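Local coordinates for protein glutaconate coenzyme a-transferase (Acidaminococcus fermentans, PDB 1POI) that catalyses the transfer of coenzyme A from acetyl-CoA to glutaconate, (R)-2-hydroxyglutarate and related acids during glutamate fermentation by the hydroxyglutarate pathway, at residues A[8-11]-A[12-16]; A[36-40]-A[41-45]; A[51-54]-A[55-59]; A[59-63]-A[64-68]; A[260-263]-A[264-268]. One frame throughout, in Å; residues are numbered along the deposited sequence.

Contact 1: A[8-11]-A[12-16]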
loop_
_atom_site.group_PDB
_atom_site.type_symbol
_atom_site.label_atom_id
_atom_site.label_comp_id
_atom_site.label_asym_id
_atom_site.label_seq_id
_atom_site.Cartn_x
_atom_site.Cartn_y
_atom_site.Cartn_z
ATOM N N ASP A 8 26.071 -0.190 -24.498
ATOM C CA ASP A 8 26.046 1.154 -25.027
ATOM C C ASP A 8 26.281 2.201 -23.930
ATOM O O ASP A 8 27.224 3.005 -24.011
ATOM C CB ASP A 8 24.718 1.399 -25.732
ATOM C CG ASP A 8 24.543 0.526 -26.974
ATOM O OD1 ASP A 8 25.560 0.078 -27.574
ATOM O OD2 ASP A 8 23.378 0.295 -27.368
ATOM N N ALA A 9 25.492 2.125 -22.863
ATOM C CA ALA A 9 25.595 3.064 -21.755
ATOM C C ALA A 9 26.989 3.130 -21.168
ATOM O O ALA A 9 27.575 4.191 -21.061
ATOM C CB ALA A 9 24.584 2.716 -20.682
ATOM N N ILE A 10 27.526 1.993 -20.779
ATOM C CA ILE A 10 28.868 1.958 -20.207
ATOM C C ILE A 10 29.948 2.564 -21.123
ATOM O O ILE A 10 30.875 3.237 -20.652
ATOM C CB ILE A 10 29.233 0.511 -19.857
ATOM C CG1 ILE A 10 28.433 0.084 -18.619
ATOM C CG2 ILE A 10 30.745 0.344 -19.736
ATOM C CD1 ILE A 10 28.872 0.753 -17.276
ATOM N N ALA A 11 29.828 2.293 -22.421
ATOM C CA ALA A 11 30.777 2.776 -23.420
ATOM C C ALA A 11 30.730 4.289 -23.561
ATOM O O ALA A 11 31.762 4.949 -23.691
ATOM C CB ALA A 11 30.481 2.140 -24.747
ATOM N N LYS A 12 29.512 4.819 -23.580
ATOM C CA LYS A 12 29.284 6.246 -23.712
ATOM C C LYS A 12 29.659 7.058 -22.477
ATOM O O LYS A 12 30.444 7.996 -22.579
ATOM C CB LYS A 12 27.830 6.499 -24.094
ATOM C CG LYS A 12 27.497 7.944 -24.327
ATOM C CD LYS A 12 26.128 8.074 -24.990
ATOM C CE LYS A 12 25.770 9.535 -25.297
ATOM N NZ LYS A 12 24.498 9.645 -26.086
ATOM N N TYR A 13 29.165 6.678 -21.303
ATOM C CA TYR A 13 29.446 7.450 -20.088
ATOM C C TYR A 13 30.632 7.041 -19.229
ATOM O O TYR A 13 30.924 7.734 -18.252
ATOM C CB TYR A 13 28.194 7.544 -19.216
ATOM C CG TYR A 13 26.998 8.041 -19.962
ATOM C CD1 TYR A 13 26.815 9.405 -20.189
ATOM C CD2 TYR A 13 26.090 7.159 -20.517
ATOM C CE1 TYR A 13 25.754 9.883 -20.961
ATOM C CE2 TYR A 13 25.017 7.622 -21.293
ATOM C CZ TYR A 13 24.863 8.985 -21.508
ATOM O OH TYR A 13 23.820 9.459 -22.277
ATOM N N VAL A 14 31.286 5.914 -19.517
ATOM C CA VAL A 14 32.440 5.528 -18.700
ATOM C C VAL A 14 33.653 5.463 -19.608
ATOM O O VAL A 14 33.546 5.026 -20.771
ATOM C CB VAL A 14 32.232 4.189 -17.948
ATOM C CG1 VAL A 14 33.135 4.125 -16.689
ATOM C CG2 VAL A 14 30.772 4.052 -17.537
ATOM N N HIS A 15 34.794 5.926 -19.083
ATOM C CA HIS A 15 36.062 6.016 -19.825
ATOM C C HIS A 15 37.218 5.792 -18.878
ATOM O O HIS A 15 37.134 6.142 -17.695
ATOM C CB HIS A 15 36.257 7.444 -20.390
ATOM C CG HIS A 15 35.061 7.991 -21.103
ATOM N ND1 HIS A 15 34.688 7.578 -22.365
ATOM C CD2 HIS A 15 34.113 8.870 -20.704
ATOM C CE1 HIS A 15 33.557 8.169 -22.712
ATOM N NE2 HIS A 15 33.185 8.958 -21.720
ATOM N N SER A 16 38.321 5.271 -19.402
ATOM C CA SER A 16 39.504 5.070 -18.580
ATOM C C SER A 16 39.899 6.473 -18.112
ATOM O O SER A 16 39.558 7.464 -18.771
ATOM C CB SER A 16 40.631 4.457 -19.406
ATOM O OG SER A 16 40.178 3.327 -20.120
#

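Contact 2: A[36-40]-A[41-45]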
loop_
_atom_site.group_PDB
_atom_site.type_symbol
_atom_site.label_atom_id
_atom_site.label_comp_id
_atom_site.label_asym_id
_atom_site.label_seq_id
_atom_site.Cartn_x
_atom_site.Cartn_y
_atom_site.Cartn_z
ATOM N N PHE A 36 30.680 -5.638 -14.295
ATOM C CA PHE A 36 31.113 -6.667 -15.211
ATOM C C PHE A 36 31.458 -6.082 -16.562
ATOM O O PHE A 36 32.473 -6.440 -17.134
ATOM C CB PHE A 36 30.057 -7.766 -15.357
ATOM C CG PHE A 36 30.252 -8.906 -14.412
ATOM C CD1 PHE A 36 30.933 -8.718 -13.215
ATOM C CD2 PHE A 36 29.783 -10.181 -14.730
ATOM C CE1 PHE A 36 31.158 -9.781 -12.338
ATOM C CE2 PHE A 36 30.007 -11.257 -13.856
ATOM C CZ PHE A 36 30.698 -11.051 -12.656
ATOM N N GLU A 37 30.627 -5.171 -17.057
ATOM C CA GLU A 37 30.839 -4.542 -18.359
ATOM C C GLU A 37 32.075 -3.613 -18.345
ATOM O O GLU A 37 32.818 -3.526 -19.328
ATOM C CB GLU A 37 29.590 -3.792 -18.793
ATOM C CG GLU A 37 29.611 -3.399 -20.250
ATOM C CD GLU A 37 29.240 -4.532 -21.209
ATOM O OE1 GLU A 37 28.778 -5.609 -20.753
ATOM O OE2 GLU A 37 29.373 -4.323 -22.441
ATOM N N ILE A 38 32.306 -2.932 -17.233
ATOM C CA ILE A 38 33.475 -2.088 -17.120
ATOM C C ILE A 38 34.677 -2.987 -17.418
ATOM O O ILE A 38 35.437 -2.734 -18.355
ATOM C CB ILE A 38 33.564 -1.465 -15.708
ATOM C CG1 ILE A 38 32.615 -0.265 -15.610
ATOM C CG2 ILE A 38 34.974 -1.080 -15.370
ATOM C CD1 ILE A 38 32.469 0.321 -14.187
ATOM N N LEU A 39 34.802 -4.091 -16.695
ATOM C CA LEU A 39 35.912 -5.034 -16.918
ATOM C C LEU A 39 35.942 -5.562 -18.351
ATOM O O LEU A 39 36.959 -5.477 -19.055
ATOM C CB LEU A 39 35.800 -6.234 -15.980
ATOM C CG LEU A 39 36.222 -5.991 -14.550
ATOM C CD1 LEU A 39 36.122 -7.280 -13.786
ATOM C CD2 LEU A 39 37.635 -5.490 -14.535
ATOM N N ARG A 40 34.805 -6.098 -18.766
ATOM C CA ARG A 40 34.635 -6.667 -20.089
ATOM C C ARG A 40 35.011 -5.671 -21.182
ATOM O O ARG A 40 35.337 -6.069 -22.296
ATOM C CB ARG A 40 33.174 -7.120 -20.256
ATOM C CG ARG A 40 32.897 -8.125 -21.362
ATOM C CD ARG A 40 31.431 -8.534 -21.398
ATOM N NE ARG A 40 31.084 -9.281 -20.195
ATOM C CZ ARG A 40 29.976 -9.094 -19.482
ATOM N NH1 ARG A 40 29.087 -8.186 -19.851
ATOM N NH2 ARG A 40 29.777 -9.789 -18.372
ATOM N N GLN A 41 34.989 -4.378 -20.878
ATOM C CA GLN A 41 35.309 -3.394 -21.905
ATOM C C GLN A 41 36.750 -2.872 -21.937
ATOM O O GLN A 41 37.099 -2.029 -22.755
ATOM C CB GLN A 41 34.289 -2.258 -21.889
ATOM C CG GLN A 41 32.967 -2.644 -22.519
ATOM C CD GLN A 41 32.118 -1.452 -22.813
ATOM O OE1 GLN A 41 32.625 -0.408 -23.210
ATOM N NE2 GLN A 41 30.817 -1.584 -22.629
ATOM N N GLY A 42 37.599 -3.419 -21.082
ATOM C CA GLY A 42 38.971 -2.984 -21.061
ATOM C C GLY A 42 39.093 -1.602 -20.457
ATOM O O GLY A 42 40.125 -0.937 -20.616
ATOM N N ILE A 43 38.060 -1.152 -19.754
ATOM C CA ILE A 43 38.116 0.162 -19.127
ATOM C C ILE A 43 39.159 0.071 -18.038
ATOM O O ILE A 43 39.211 -0.935 -17.343
ATOM C CB ILE A 43 36.764 0.553 -18.603
ATOM C CG1 ILE A 43 35.937 1.033 -19.792
ATOM C CG2 ILE A 43 36.892 1.616 -17.530
ATOM C CD1 ILE A 43 34.478 0.981 -19.577
ATOM N N THR A 44 40.014 1.087 -17.916
ATOM C CA THR A 44 41.089 1.022 -16.937
ATOM C C THR A 44 41.536 2.382 -16.397
ATOM O O THR A 44 40.996 3.428 -16.764
ATOM C CB THR A 44 42.283 0.252 -17.583
ATOM O OG1 THR A 44 43.452 0.283 -16.734
ATOM C CG2 THR A 44 42.592 0.831 -18.970
ATOM N N ASP A 45 42.533 2.357 -15.521
ATOM C CA ASP A 45 43.083 3.568 -14.932
ATOM C C ASP A 45 41.981 4.459 -14.370
ATOM O O ASP A 45 41.838 5.627 -14.735
ATOM C CB ASP A 45 43.971 4.323 -15.945
ATOM C CG ASP A 45 45.400 3.768 -16.005
ATOM O OD1 ASP A 45 46.155 3.959 -15.019
ATOM O OD2 ASP A 45 45.776 3.143 -17.036
#

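Contact 3: A[51-54]-A[55-59]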
loop_
_atom_site.group_PDB
_atom_site.type_symbol
_atom_site.label_atom_id
_atom_site.label_comp_id
_atom_site.label_asym_id
_atom_site.label_seq_id
_atom_site.Cartn_x
_atom_site.Cartn_y
_atom_site.Cartn_z
ATOM N N GLY A 51 34.329 3.598 -0.288
ATOM C CA GLY A 51 33.146 3.636 0.551
ATOM C C GLY A 51 33.179 2.291 1.240
ATOM O O GLY A 51 34.270 1.774 1.491
ATOM N N ALA A 52 32.023 1.725 1.567
ATOM C CA ALA A 52 31.982 0.392 2.179
ATOM C C ALA A 52 32.024 -0.542 0.974
ATOM O O ALA A 52 30.987 -0.960 0.443
ATOM C CB ALA A 52 30.718 0.203 2.956
ATOM N N ALA A 53 33.248 -0.828 0.537
ATOM C CA ALA A 53 33.507 -1.635 -0.644
ATOM C C ALA A 53 33.485 -3.148 -0.479
ATOM O O ALA A 53 33.913 -3.694 0.539
ATOM C CB ALA A 53 34.822 -1.196 -1.269
ATOM N N GLY A 54 33.060 -3.820 -1.537
ATOM C CA GLY A 54 33.002 -5.264 -1.501
ATOM C C GLY A 54 33.718 -5.945 -2.649
ATOM O O GLY A 54 34.781 -5.519 -3.081
ATOM N N GLY A 55 33.090 -6.969 -3.200
ATOM C CA GLY A 55 33.722 -7.703 -4.283
ATOM C C GLY A 55 33.873 -6.872 -5.525
ATOM O O GLY A 55 34.708 -7.165 -6.375
ATOM N N ASP A 56 33.042 -5.840 -5.631
ATOM C CA ASP A 56 33.055 -4.930 -6.771
ATOM C C ASP A 56 34.448 -4.270 -6.953
ATOM O O ASP A 56 35.126 -4.518 -7.949
ATOM C CB ASP A 56 31.877 -3.915 -6.686
ATOM C CG ASP A 56 31.813 -3.117 -5.335
ATOM O OD1 ASP A 56 32.314 -3.557 -4.271
ATOM O OD2 ASP A 56 31.229 -2.007 -5.342
ATOM N N TRP A 57 34.932 -3.531 -5.963
ATOM C CA TRP A 57 36.235 -2.920 -6.102
ATOM C C TRP A 57 37.338 -3.959 -6.106
ATOM O O TRP A 57 38.433 -3.702 -6.604
ATOM C CB TRP A 57 36.482 -1.870 -5.023
ATOM C CG TRP A 57 35.807 -0.578 -5.356
ATOM C CD1 TRP A 57 34.569 -0.166 -4.939
ATOM C CD2 TRP A 57 36.280 0.431 -6.263
ATOM N NE1 TRP A 57 34.239 1.024 -5.539
ATOM C CE2 TRP A 57 35.269 1.417 -6.356
ATOM C CE3 TRP A 57 37.461 0.591 -7.008
ATOM C CZ2 TRP A 57 35.399 2.558 -7.173
ATOM C CZ3 TRP A 57 37.588 1.716 -7.814
ATOM C CH2 TRP A 57 36.561 2.689 -7.889
ATOM N N ASP A 58 37.061 -5.143 -5.575
ATOM C CA ASP A 58 38.077 -6.186 -5.572
ATOM C C ASP A 58 38.297 -6.651 -6.985
ATOM O O ASP A 58 39.427 -6.803 -7.433
ATOM C CB ASP A 58 37.661 -7.381 -4.748
ATOM C CG ASP A 58 38.843 -8.193 -4.294
ATOM O OD1 ASP A 58 39.745 -7.585 -3.689
ATOM O OD2 ASP A 58 38.875 -9.428 -4.525
ATOM N N MET A 59 37.214 -6.869 -7.706
ATOM C CA MET A 59 37.348 -7.325 -9.064
ATOM C C MET A 59 38.113 -6.323 -9.929
ATOM O O MET A 59 39.034 -6.715 -10.647
ATOM C CB MET A 59 35.987 -7.694 -9.624
ATOM C CG MET A 59 35.385 -8.894 -8.896
ATOM S SD MET A 59 33.848 -9.382 -9.655
ATOM C CE MET A 59 34.416 -10.287 -11.020
#

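Contact 4: A[59-63]-A[64-68]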
loop_
_atom_site.group_PDB
_atom_site.type_symbol
_atom_site.label_atom_id
_atom_site.label_comp_id
_atom_site.label_asym_id
_atom_site.label_seq_id
_atom_site.Cartn_x
_atom_site.Cartn_y
_atom_site.Cartn_z
ATOM N N MET A 59 37.214 -6.869 -7.706
ATOM C CA MET A 59 37.348 -7.325 -9.064
ATOM C C MET A 59 38.113 -6.323 -9.929
ATOM O O MET A 59 39.034 -6.715 -10.647
ATOM C CB MET A 59 35.987 -7.694 -9.624
ATOM C CG MET A 59 35.385 -8.894 -8.896
ATOM S SD MET A 59 33.848 -9.382 -9.655
ATOM C CE MET A 59 34.416 -10.287 -11.020
ATOM N N LEU A 60 37.810 -5.032 -9.788
ATOM C CA LEU A 60 38.497 -3.985 -10.548
ATOM C C LEU A 60 39.990 -3.965 -10.197
ATOM O O LEU A 60 40.840 -3.977 -11.087
ATOM C CB LEU A 60 37.880 -2.610 -10.259
ATOM C CG LEU A 60 36.429 -2.386 -10.701
ATOM C CD1 LEU A 60 35.916 -1.025 -10.222
ATOM C CD2 LEU A 60 36.310 -2.535 -12.217
ATOM N N ILE A 61 40.309 -3.957 -8.906
ATOM C CA ILE A 61 41.699 -3.944 -8.456
ATOM C C ILE A 61 42.477 -5.150 -8.996
ATOM O O ILE A 61 43.484 -4.981 -9.688
ATOM C CB ILE A 61 41.781 -3.943 -6.928
ATOM C CG1 ILE A 61 41.187 -2.659 -6.369
ATOM C CG2 ILE A 61 43.212 -4.103 -6.477
ATOM C CD1 ILE A 61 41.120 -2.649 -4.875
ATOM N N GLY A 62 41.998 -6.354 -8.685
ATOM C CA GLY A 62 42.635 -7.575 -9.140
ATOM C C GLY A 62 42.830 -7.618 -10.640
ATOM O O GLY A 62 43.794 -8.212 -11.112
ATOM N N ASN A 63 41.892 -7.059 -11.395
ATOM C CA ASN A 63 42.029 -6.992 -12.847
ATOM C C ASN A 63 42.875 -5.752 -13.231
ATOM O O ASN A 63 42.801 -5.242 -14.359
ATOM C CB ASN A 63 40.661 -6.900 -13.518
ATOM C CG ASN A 63 39.979 -8.255 -13.656
ATOM O OD1 ASN A 63 40.093 -8.925 -14.698
ATOM N ND2 ASN A 63 39.226 -8.647 -12.628
ATOM N N GLY A 64 43.657 -5.252 -12.280
ATOM C CA GLY A 64 44.502 -4.090 -12.520
ATOM C C GLY A 64 43.899 -2.852 -13.174
ATOM O O GLY A 64 44.615 -2.143 -13.898
ATOM N N ARG A 65 42.624 -2.560 -12.893
ATOM C CA ARG A 65 41.949 -1.393 -13.465
ATOM C C ARG A 65 41.914 -0.145 -12.571
ATOM O O ARG A 65 41.181 0.795 -12.872
ATOM C CB ARG A 65 40.501 -1.715 -13.850
ATOM C CG ARG A 65 40.283 -3.005 -14.582
ATOM C CD ARG A 65 40.800 -3.019 -15.990
ATOM N NE ARG A 65 40.601 -4.347 -16.592
ATOM C CZ ARG A 65 39.654 -4.633 -17.487
ATOM N NH1 ARG A 65 38.819 -3.692 -17.895
ATOM N NH2 ARG A 65 39.514 -5.865 -17.958
ATOM N N VAL A 66 42.727 -0.080 -11.529
ATOM C CA VAL A 66 42.669 1.072 -10.646
ATOM C C VAL A 66 44.024 1.754 -10.468
ATOM O O VAL A 66 44.997 1.133 -10.013
ATOM C CB VAL A 66 42.052 0.658 -9.279
ATOM C CG1 VAL A 66 42.075 1.803 -8.302
ATOM C CG2 VAL A 66 40.614 0.184 -9.478
ATOM N N LYS A 67 44.059 3.045 -10.813
ATOM C CA LYS A 67 45.264 3.885 -10.764
ATOM C C LYS A 67 45.527 4.319 -9.335
ATOM O O LYS A 67 46.636 4.214 -8.832
ATOM C CB LYS A 67 45.049 5.093 -11.685
ATOM C CG LYS A 67 46.292 5.911 -12.016
ATOM C CD LYS A 67 46.003 7.036 -13.029
ATOM C CE LYS A 67 45.197 8.187 -12.414
ATOM N NZ LYS A 67 45.127 9.418 -13.300
ATOM N N ALA A 68 44.478 4.784 -8.674
ATOM C CA ALA A 68 44.549 5.212 -7.284
ATOM C C ALA A 68 43.203 4.835 -6.677
ATOM O O ALA A 68 42.151 4.980 -7.328
ATOM C CB ALA A 68 44.760 6.705 -7.203
#

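Contact 5: A[260-263]-A[264-268]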
loop_
_atom_site.group_PDB
_atom_site.type_symbol
_atom_site.label_atom_id
_atom_site.label_comp_id
_atom_site.label_asym_id
_atom_site.label_seq_id
_atom_site.Cartn_x
_atom_site.Cartn_y
_atom_site.Cartn_z
ATOM N N LEU A 260 29.135 -16.143 -3.125
ATOM C CA LEU A 260 30.122 -15.331 -2.447
ATOM C C LEU A 260 31.198 -16.186 -1.824
ATOM O O LEU A 260 32.287 -15.694 -1.556
ATOM C CB LEU A 260 29.505 -14.460 -1.352
ATOM C CG LEU A 260 28.533 -13.318 -1.643
ATOM C CD1 LEU A 260 28.121 -12.734 -0.317
ATOM C CD2 LEU A 260 29.136 -12.254 -2.533
ATOM N N LYS A 261 30.890 -17.440 -1.522
ATOM C CA LYS A 261 31.889 -18.323 -0.912
ATOM C C LYS A 261 32.875 -18.813 -1.961
ATOM O O LYS A 261 34.059 -18.985 -1.676
ATOM C CB LYS A 261 31.237 -19.512 -0.204
ATOM C CG LYS A 261 30.481 -19.154 1.060
ATOM C CD LYS A 261 30.546 -20.299 2.053
ATOM C CE LYS A 261 29.412 -20.232 3.074
ATOM N NZ LYS A 261 28.076 -20.592 2.489
ATOM N N VAL A 262 32.373 -19.037 -3.173
ATOM C CA VAL A 262 33.208 -19.469 -4.287
ATOM C C VAL A 262 34.242 -18.379 -4.478
ATOM O O VAL A 262 35.443 -18.627 -4.359
ATOM C CB VAL A 262 32.402 -19.581 -5.580
ATOM C CG1 VAL A 262 33.302 -19.912 -6.725
ATOM C CG2 VAL A 262 31.330 -20.633 -5.431
ATOM N N TYR A 263 33.753 -17.154 -4.689
ATOM C CA TYR A 263 34.609 -15.996 -4.877
ATOM C C TYR A 263 35.624 -15.856 -3.732
ATOM O O TYR A 263 36.787 -15.541 -3.978
ATOM C CB TYR A 263 33.769 -14.718 -5.025
ATOM C CG TYR A 263 34.591 -13.489 -5.376
ATOM C CD1 TYR A 263 34.899 -13.193 -6.699
ATOM C CD2 TYR A 263 35.143 -12.684 -4.373
ATOM C CE1 TYR A 263 35.751 -12.135 -7.019
ATOM C CE2 TYR A 263 35.993 -11.624 -4.679
ATOM C CZ TYR A 263 36.293 -11.358 -6.005
ATOM O OH TYR A 263 37.130 -10.318 -6.310
ATOM N N ASP A 264 35.205 -16.122 -2.497
ATOM C CA ASP A 264 36.107 -16.001 -1.351
ATOM C C ASP A 264 37.354 -16.845 -1.495
ATOM O O ASP A 264 38.439 -16.424 -1.105
ATOM C CB ASP A 264 35.411 -16.401 -0.052
ATOM C CG ASP A 264 36.401 -16.629 1.111
ATOM O OD1 ASP A 264 37.050 -15.666 1.567
ATOM O OD2 ASP A 264 36.531 -17.782 1.578
ATOM N N LYS A 265 37.181 -18.064 -1.987
ATOM C CA LYS A 265 38.303 -18.971 -2.125
ATOM C C LYS A 265 39.032 -18.735 -3.435
ATOM O O LYS A 265 40.259 -18.726 -3.481
ATOM C CB LYS A 265 37.838 -20.428 -1.968
ATOM C CG LYS A 265 36.910 -20.950 -3.059
ATOM C CD LYS A 265 37.624 -21.948 -3.957
ATOM C CE LYS A 265 36.794 -22.298 -5.196
ATOM N NZ LYS A 265 37.617 -23.047 -6.214
ATOM N N VAL A 266 38.267 -18.551 -4.500
ATOM C CA VAL A 266 38.811 -18.273 -5.816
ATOM C C VAL A 266 39.810 -17.095 -5.784
ATOM O O VAL A 266 40.950 -17.222 -6.224
ATOM C CB VAL A 266 37.677 -17.951 -6.776
ATOM C CG1 VAL A 266 38.199 -17.218 -7.963
ATOM C CG2 VAL A 266 36.996 -19.230 -7.211
ATOM N N SER A 267 39.407 -15.978 -5.193
ATOM C CA SER A 267 40.257 -14.795 -5.105
ATOM C C SER A 267 41.474 -14.917 -4.186
ATOM O O SER A 267 42.070 -13.887 -3.851
ATOM C CB SER A 267 39.432 -13.601 -4.622
ATOM O OG SER A 267 38.972 -13.823 -3.292
ATOM N N LYS A 268 41.812 -16.120 -3.710
ATOM C CA LYS A 268 42.979 -16.246 -2.829
ATOM C C LYS A 268 44.258 -16.257 -3.633
ATOM O O LYS A 268 45.354 -16.235 -3.060
ATOM C CB LYS A 268 42.923 -17.490 -1.944
ATOM C CG LYS A 268 41.708 -17.552 -1.057
ATOM C CD LYS A 268 41.795 -18.651 -0.012
ATOM C CE LYS A 268 40.458 -18.757 0.741
ATOM N NZ LYS A 268 40.498 -19.665 1.911
#

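Contact 1: A[8-11]-A[12-16]
I10 and V14 meet in the last turn of the helix 6-13, where the chain leaves helical geometry and runs on towards strand 19-22 of the parallel sheet. The backbone contributes three i to i+4 hydrogen bonds: K12 N to D8 O at 3.0 Å, Y13 N to A9 O, nearly straight at 176°, and V14 N to I10 O. The last is bent to 135°, its donor lying above the carbonyl plane, and V14 is the first residue to leave helical backbone geometry.

Apolar contact follows the same step. The I10 and V14 side chains lie side by side and point the same way, with I10 CD1 3.8 Å from V14 CG2. In V14 that methyl stands beside the backbone N (CG1 takes the position anti to N, chi1 -156°), which also brings V14 CG2 to 3.2 Å from I10 O. Y13 and V14 both reach I208 of strand 206-211, placing the helix end against the sheet.

The Y13 ring has two neighbours here. K12 CG sits over the centre of one face, 3.9 Å above the ring plane, while A9 O approaches obliquely, 3.4 Å from Y13 CD2.

Contact 2: A[36-40]-A[41-45]
Q41 and E37 meet through their side chains one turn apart: Q41 NE2 donates to E37 OE2 at 3.1 Å with an angle of 156°, and E37 OE2 accepts with its anti lone pair, the one facing away from OE1. Amide and carboxylate planes stand 88° apart, and the oxygen is slightly tilted from the amide plane. E37 gets there by bending at chi2 (80°), which swings its carboxylate toward Q41 NE2. Away from this polar pair, I38 CG2 packs on I43 CG2 at 4.0 Å.

The next shell fixes both groups. E37 OE1 takes a salt bridge from R40 NH1 at 2.7 Å, and K7 forms a second one with OE2; Q41 NE2 also donates to K7 O. An alanine in place of Q41 would probably leave E37 OE2 and K7 O without this shared donor and open a gap beside the carboxylate.

Behind the side chains, a Schellman motif ends the helix. G42, with positive phi, donates to L39 O at 3.0 Å, and I43 N makes a weak bond to I38 O at 3.4 Å. This is a backbone conformation easiest for a residue with no side chain.

Helix 32-40 thus stops between two others: E37, Q41 and I43 pack on I10 of helix 6-13, whereas I38 and L39 lie on L60 of helix 55-62. The chain then passes into strand 46-49.

Contact 3: A[51-54]-A[55-59]
A chi1 of 54° puts the carboxylate of D56 between its own backbone N and carbonyl carbon, folding it back over the start of helix 55-62 so that D56 OD1 receives G54 N at 2.8 Å. The N-H meets this oxygen nearly along its C-O axis, with an angle of 143° at the hydrogen. W57 has chi1 -80°, its CG anti to the carbonyl carbon, and this leaves W57 CD1 3.8 Å from A53 CB, an oblique approach to the indole.

G54 is the N-cap residue. Its carbonyl oxygen accepts a weak bond from D58 N at 3.4 Å, the first helical i to i+4 link, and W57 N gives D56 OD1 a second, weak bond at 3.1 Å. One carboxylate oxygen therefore joins the residue before the helix to its first turn. A53 and W57 also touch Y69 and V66 respectively, both on strand 66-71.

An asparagine in place of D56 would probably leave K30, the salt-bridge partner of OD2, without its countercharge.

All the touching residues are buried. The negative carboxylate lies where amide hydrogens gather at the helix N-terminus, and that setting, with the lysine, would be expected to favour its ionised form.

Contact 4: A[59-63]-A[64-68]
A Schellman motif ends helix 55-62, bringing L60 and I61 onto the residues that lead into strand 66-71. Two bonds define it: R65 N to L60 O at 2.9 Å, nearly straight at 167°, and G64 N to I61 O at 2.6 Å. G64 has the positive phi of a C-prime residue.

V66 supplies the apolar partner to the motif. Its CG2 packs 4.0 Å from L60 CB and 4.3 Å from I61 CG1, so the first residue past the turn folds back on the helix it has just left.

N63 returns its side chain to the preceding turn. With chi1 -81° its CG lies beside the backbone N, and N63 ND2 donates to M59 O at 2.8 Å. N63 N reaches that oxygen too, from the opposite face of the carbonyl plane.

R65 bends at chi2 (-71°), setting its NE 3.3 Å from N63 O, a weak bond at the edge of the guanidinium. Its two terminal nitrogens go to backbone oxygens elsewhere, NH1 to I43 and NH2 to L39. The positive group is thus shared among carbonyls at two helix ends, where it probably offsets the partial negative charge that gathers there.

Contact 5: A[260-263]-A[264-268]
From L260 to S267 the backbone completes the end of helix 257-266, with i to i+4 bonds from D264 N to L260 O, K265 N to K261 O and V266 N to V262 O, the last nearly straight at 174°. S267 is the first residue to leave helical phi and psi, yet it still holds the final turn.

Two donors of S267 converge on one acceptor. S267 N and S267 OG each lie 2.9 Å from Y263 O and approach from opposite faces of its carbonyl plane. The hydroxyl is turned there by chi1 65°, which sets OG between the backbone N and the carbonyl carbon.

Independently of that rotation, the backbone places S267 CB over one face of the Y263 ring, a CH-pi contact 4.3 Å from the ring centroid and 24° off its normal, displaced toward the rim. On another side of the helix V262 and V266 run side by side, with V262 CG1 3.8 Å from V266 CG2.

Y263 OH bonds to D58 of helix 55-62, and D264 forms a salt bridge with R84 at the start of helix 84-92. With the Y263 ring edge-to-face against F276 and V266 touching the same phenylalanine, this helix end packs between those helices and helix 270-282.

Contacts 1, 2 and 4 are successive helix ends, each leading to a strand of the parallel sheet, and they adjoin in order. Contact 1 reaches contact 2 through S16 OG and T44 N, 3.1 Å apart, and through I10 packing on Q41 and I43. R65 of contact 4 bonds to contact 2, with NH1 2.8 Å from I43 O. Contacts 3 and 4 are the two ends of helix 55-62, share M59, and have centres about 10 Å apart. Contact 5 meets contact 3, D58 OD2 lying 2.7 Å from Y263 OH. A bound copper ion lies about 4 Å from the H15 side chain in contact 1.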